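Local coordinates for protein aromatic-L-amino-acid decarboxylase (Catharanthus roseus, PDB 6EEW) that catalyses the pyridoxal 5'-phosphate-dependent decarboxylation of L-tryptophan to tryptamine and of 5-hydroxy-L-tryptophan to serotonin, working as a homodimer, at residues C426-P431 and L436-V441; T458-I461 and Y466-R469. All coordinates share one frame; numbering follows the deposited sequence.

Contact 1 (C426-P431 and L436-V441); sequences CFRLKP and LHVEEV
V438 and V441, one turn apart at the start of a helix, meet R428 and L429 at the end of the strand that precedes it and P431 just beyond. The apolar contacts are of two kinds. V438 and P431 run alongside each other, with CB of P431 3.9 Å from CB of V438; L429 meets V441 crosswise, CD1 of L429 touching CG1 of V441 at 3.7 Å. V438 does most of the work through one branch: CG2 stands anti to the backbone N, which brings it within 3.4 Å of the L429 carbonyl O and 3.3 Å of R428 NH2.

The polar groups act beside this packing. The R428 side chain runs across V438, its NH2 by both methyls with the guanidinium turned obliquely to them, while NH1 forms a salt bridge with E415. H437 is the N-cap of the helix: E439 N donates to its ND1 over 3.1 Å, from a position tilted 32° out of the imidazole plane.

Between strand and helix the side chain of N442 adds a tie, its OD1 accepting from L429 N. Strand 424-429 runs between strands 414-416 and 465-471, and the short loop after it returns the chain as helix 438-451, packed against the strand's end, with L445 extending the contact to L429.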
loop_
_atom_site.group_PDB
_atom_site.type_symbol
_atom_site.label_atom_id
_atom_site.label_comp_id
_atom_site.label_asym_id
_atom_site.label_seq_id
_atom_site.Cartn_x
_atom_site.Cartn_y
_atom_site.Cartn_z
ATOM N N CYS A 426 12.457 -27.174 8.430
ATOM C CA CYS A 426 11.304 -27.768 9.091
ATOM C C CYS A 426 11.729 -29.055 9.785
ATOM O O CYS A 426 12.243 -29.970 9.134
ATOM C CB CYS A 426 10.187 -28.042 8.085
ATOM S SG CYS A 426 9.565 -26.557 7.239
ATOM N N PHE A 427 11.523 -29.128 11.100
ATOM C CA PHE A 427 12.035 -30.259 11.867
ATOM C C PHE A 427 11.069 -30.613 12.993
ATOM O O PHE A 427 10.102 -29.896 13.265
ATOM C CB PHE A 427 13.429 -29.969 12.424
ATOM C CG PHE A 427 13.470 -28.850 13.426
ATOM C CD1 PHE A 427 13.323 -27.534 13.023
ATOM C CD2 PHE A 427 13.655 -29.119 14.775
ATOM C CE1 PHE A 427 13.365 -26.506 13.946
ATOM C CE2 PHE A 427 13.698 -28.097 15.704
ATOM C CZ PHE A 427 13.550 -26.787 15.291
ATOM N N ARG A 428 11.331 -31.745 13.644
ATOM C CA ARG A 428 10.478 -32.154 14.757
ATOM C C ARG A 428 11.209 -33.197 15.592
ATOM O O ARG A 428 12.222 -33.756 15.175
ATOM C CB ARG A 428 9.141 -32.701 14.235
ATOM C CG ARG A 428 9.227 -34.144 13.743
ATOM C CD ARG A 428 8.043 -34.553 12.863
ATOM N NE ARG A 428 6.934 -35.200 13.556
ATOM C CZ ARG A 428 6.511 -36.432 13.287
ATOM N NH1 ARG A 428 7.118 -37.157 12.355
ATOM N NH2 ARG A 428 5.487 -36.947 13.952
ATOM N N LEU A 429 10.694 -33.435 16.792
ATOM C CA LEU A 429 11.126 -34.574 17.587
ATOM C C LEU A 429 10.441 -35.833 17.076
ATOM O O LEU A 429 9.225 -35.835 16.855
ATOM C CB LEU A 429 10.801 -34.354 19.063
ATOM C CG LEU A 429 11.788 -33.513 19.872
ATOM C CD1 LEU A 429 11.162 -33.095 21.195
ATOM C CD2 LEU A 429 13.081 -34.292 20.117
ATOM N N LYS A 430 11.214 -36.901 16.877
ATOM C CA LYS A 430 10.613 -38.134 16.400
ATOM C C LYS A 430 9.566 -38.630 17.398
ATOM O O LYS A 430 9.690 -38.414 18.607
ATOM C CB LYS A 430 11.668 -39.216 16.187
ATOM C CG LYS A 430 12.556 -39.021 14.973
ATOM C CD LYS A 430 13.497 -40.212 14.831
ATOM C CE LYS A 430 14.313 -40.144 13.555
ATOM N NZ LYS A 430 15.319 -41.234 13.510
ATOM N N PRO A 431 8.535 -39.326 16.917
ATOM C CA PRO A 431 7.486 -39.807 17.831
ATOM C C PRO A 431 7.981 -40.728 18.940
ATOM O O PRO A 431 7.401 -40.729 20.036
ATOM C CB PRO A 431 6.511 -40.536 16.890
ATOM C CG PRO A 431 7.190 -40.597 15.545
ATOM C CD PRO A 431 8.142 -39.452 15.506
ATOM N N LEU A 436 4.529 -39.696 25.271
ATOM C CA LEU A 436 3.418 -38.812 24.962
ATOM C C LEU A 436 3.249 -38.684 23.449
ATOM O O LEU A 436 4.103 -39.099 22.664
ATOM C CB LEU A 436 3.633 -37.441 25.606
ATOM C CG LEU A 436 4.037 -37.451 27.085
ATOM C CD1 LEU A 436 4.105 -36.035 27.635
ATOM C CD2 LEU A 436 3.106 -38.319 27.936
ATOM N N HIS A 437 2.129 -38.088 23.044
ATOM C CA HIS A 437 1.834 -37.923 21.627
ATOM C C HIS A 437 2.837 -36.970 20.987
ATOM O O HIS A 437 3.145 -35.909 21.540
ATOM C CB HIS A 437 0.407 -37.410 21.430
ATOM C CG HIS A 437 -0.073 -37.479 20.013
ATOM N ND1 HIS A 437 0.161 -36.476 19.096
ATOM C CD2 HIS A 437 -0.774 -38.433 19.353
ATOM C CE1 HIS A 437 -0.376 -36.806 17.935
ATOM N NE2 HIS A 437 -0.949 -37.990 18.063
ATOM N N VAL A 438 3.348 -37.358 19.816
ATOM C CA VAL A 438 4.401 -36.587 19.157
ATOM C C VAL A 438 4.007 -35.120 19.008
ATOM O O VAL A 438 4.813 -34.213 19.278
ATOM C CB VAL A 438 4.739 -37.230 17.799
ATOM C CG1 VAL A 438 3.536 -37.156 16.864
ATOM C CG2 VAL A 438 5.961 -36.562 17.176
ATOM N N GLU A 439 2.758 -34.858 18.604
ATOM C CA GLU A 439 2.317 -33.479 18.396
ATOM C C GLU A 439 2.416 -32.661 19.683
ATOM O O GLU A 439 2.903 -31.524 19.675
ATOM C CB GLU A 439 0.892 -33.443 17.836
ATOM C CG GLU A 439 0.460 -32.033 17.412
ATOM C CD GLU A 439 -0.851 -31.993 16.624
ATOM O OE1 GLU A 439 -1.012 -32.809 15.688
ATOM O OE2 GLU A 439 -1.709 -31.127 16.922
ATOM N N GLU A 440 1.963 -33.225 20.807
ATOM C CA GLU A 440 2.062 -32.497 22.068
ATOM C C GLU A 440 3.512 -32.298 22.490
ATOM O O GLU A 440 3.856 -31.257 23.056
ATOM C CB GLU A 440 1.267 -33.200 23.166
ATOM C CG GLU A 440 -0.219 -32.859 23.150
ATOM C CD GLU A 440 -0.477 -31.357 23.305
ATOM O OE1 GLU A 440 0.090 -30.741 24.237
ATOM O OE2 GLU A 440 -1.247 -30.794 22.497
ATOM N N VAL A 441 4.375 -33.290 22.249
ATOM C CA VAL A 441 5.779 -33.152 22.633
ATOM C C VAL A 441 6.410 -31.982 21.890
ATOM O O VAL A 441 7.084 -31.126 22.480
ATOM C CB VAL A 441 6.545 -34.459 22.364
ATOM C CG1 VAL A 441 8.010 -34.303 22.755
ATOM C CG2 VAL A 441 5.901 -35.635 23.097
#

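Contact 2 (T458-I461 and Y466-R469); sequences THTI and YMLR
The rings of H459 and Y466 lie nearly parallel, their planes 11° apart, but are offset until little of one covers the other, with centroids 4.8 Å apart. H459 ND1 comes within 3.3 Å of Y466 CE2, and the phenol OH reaches back to H459 CB at 3.4 Å. At the tyrosine's edge, the modelled CD1 of I461 is too close to the ring for its position to be trusted. The phenol is swung across to the neighbouring strand because CG of Y466 stands anti to the backbone N (chi1 -178°). K443 of helix 438-451 makes a cation-pi contact with this ring; an alanine in place of Y466 would probably deprive K443 of that partner and leave the H459 imidazole without its neighbouring ring.

Beneath the side chains is an antiparallel hairpin. T460 and M467 form the hydrogen-bonded pair, T460 N to M467 O and M467 N to T460 O each spanning 2.9 Å, and R469 N donates to T458 O. T460 and M467 also run alongside each other on the other face, where CG2 of T460 presses against CG of M467 at 3.2 Å, tighter than usual for carbons.

Along the same strand, R469 sends its aliphatic part past T460, CD lying 3.8 Å from CG2. The R469 side chain comes to about 6 Å from a bound tryptophan. Its NE donates to S263 O, and its NH2 to F100 O and T262 O. Three backbone carbonyls thus satisfy NE and NH2, which would hold the buried guanidinium in place and tie the hairpin to the pocket residues F100 and T262, consistent with a second-shell role in positioning them.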
loop_
_atom_site.group_PDB
_atom_site.type_symbol
_atom_site.label_atom_id
_atom_site.label_comp_id
_atom_site.label_asym_id
_atom_site.label_seq_id
_atom_site.Cartn_x
_atom_site.Cartn_y
_atom_site.Cartn_z
ATOM N N THR A 458 7.888 -20.077 14.957
ATOM C CA THR A 458 6.544 -20.586 14.751
ATOM C C THR A 458 6.588 -22.040 14.296
ATOM O O THR A 458 7.646 -22.617 14.021
ATOM C CB THR A 458 5.763 -19.733 13.747
ATOM O OG1 THR A 458 6.523 -19.571 12.545
ATOM C CG2 THR A 458 5.426 -18.374 14.346
ATOM N N HIS A 459 5.407 -22.631 14.250
ATOM C CA HIS A 459 5.178 -24.017 13.900
ATOM C C HIS A 459 4.409 -24.057 12.592
ATOM O O HIS A 459 4.057 -23.021 12.021
ATOM C CB HIS A 459 4.399 -24.725 15.012
ATOM C CG HIS A 459 2.942 -24.379 15.033
ATOM N ND1 HIS A 459 1.986 -25.137 14.390
ATOM C CD2 HIS A 459 2.278 -23.341 15.595
ATOM C CE1 HIS A 459 0.797 -24.591 14.569
ATOM N NE2 HIS A 459 0.948 -23.499 15.294
ATOM N N THR A 460 4.188 -25.266 12.095
ATOM C CA THR A 460 3.226 -25.456 11.025
ATOM C C THR A 460 2.698 -26.877 11.087
ATOM O O THR A 460 3.285 -27.758 11.723
ATOM C CB THR A 460 3.823 -25.163 9.651
ATOM O OG1 THR A 460 2.776 -25.187 8.666
ATOM C CG2 THR A 460 4.899 -26.191 9.305
ATOM N N ILE A 461 1.533 -27.064 10.478
ATOM C CA ILE A 461 0.940 -28.374 10.252
ATOM C C ILE A 461 0.872 -28.566 8.752
ATOM O O ILE A 461 0.219 -27.780 8.052
ATOM C CB ILE A 461 -0.456 -28.510 10.877
ATOM C CG1 ILE A 461 -0.407 -28.258 12.384
ATOM C CG2 ILE A 461 -1.022 -29.900 10.576
ATOM C CD1 ILE A 461 0.269 -29.367 13.134
ATOM N N TYR A 466 2.770 -32.096 12.550
ATOM C CA TYR A 466 3.135 -30.890 13.279
ATOM C C TYR A 466 4.655 -30.778 13.286
ATOM O O TYR A 466 5.353 -31.740 13.619
ATOM C CB TYR A 466 2.588 -30.934 14.709
ATOM C CG TYR A 466 2.859 -29.694 15.555
ATOM C CD1 TYR A 466 4.085 -29.487 16.169
ATOM C CD2 TYR A 466 1.864 -28.741 15.752
ATOM C CE1 TYR A 466 4.316 -28.355 16.945
ATOM C CE2 TYR A 466 2.083 -27.614 16.518
ATOM C CZ TYR A 466 3.308 -27.422 17.113
ATOM O OH TYR A 466 3.514 -26.293 17.879
ATOM N N MET A 467 5.164 -29.613 12.904
ATOM C CA MET A 467 6.600 -29.409 12.828
ATOM C C MET A 467 6.956 -27.994 13.266
ATOM O O MET A 467 6.136 -27.071 13.184
ATOM C CB MET A 467 7.094 -29.677 11.403
ATOM C CG MET A 467 6.660 -28.645 10.386
ATOM S SD MET A 467 6.665 -29.339 8.722
ATOM C CE MET A 467 5.275 -30.466 8.842
ATOM N N LEU A 468 8.169 -27.851 13.792
ATOM C CA LEU A 468 8.773 -26.562 14.085
ATOM C C LEU A 468 9.478 -26.043 12.839
ATOM O O LEU A 468 9.923 -26.821 11.991
ATOM C CB LEU A 468 9.774 -26.693 15.235
ATOM C CG LEU A 468 9.255 -26.959 16.654
ATOM C CD1 LEU A 468 8.480 -28.261 16.771
ATOM C CD2 LEU A 468 10.433 -26.965 17.613
ATOM N N ARG A 469 9.583 -24.720 12.734
ATOM C CA ARG A 469 10.272 -24.072 11.627
ATOM C C ARG A 469 11.379 -23.182 12.160
ATOM O O ARG A 469 11.212 -22.500 13.178
ATOM C CB ARG A 469 9.326 -23.236 10.758
ATOM C CG ARG A 469 8.184 -23.988 10.073
ATOM C CD ARG A 469 7.014 -23.047 9.722
ATOM N NE ARG A 469 7.294 -22.139 8.603
ATOM C CZ ARG A 469 7.857 -20.933 8.731
ATOM N NH1 ARG A 469 8.214 -20.483 9.925
ATOM N NH2 ARG A 469 8.070 -20.174 7.667
#

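Overall arrangement
Contacts 1 and 2 share one four-stranded antiparallel sheet, their centres 10 Å apart. Contact 1 comes first along the chain, from strand 424-429 into helix 438-451; contact 2 follows as the hairpin of strands 459-462 and 465-471. They meet where strands 424-429 and 465-471 are neighbours: F427 O lies 2.9 Å from L468 N, a probable hydrogen bond, and E439 CG packs on Y466 CB. The helix of contact 1 also lies against the H459 and Y466 side of the hairpin. Contact 1 sits away from the annotated sites, whereas contact 2 carries the same sheet toward the tryptophan pocket.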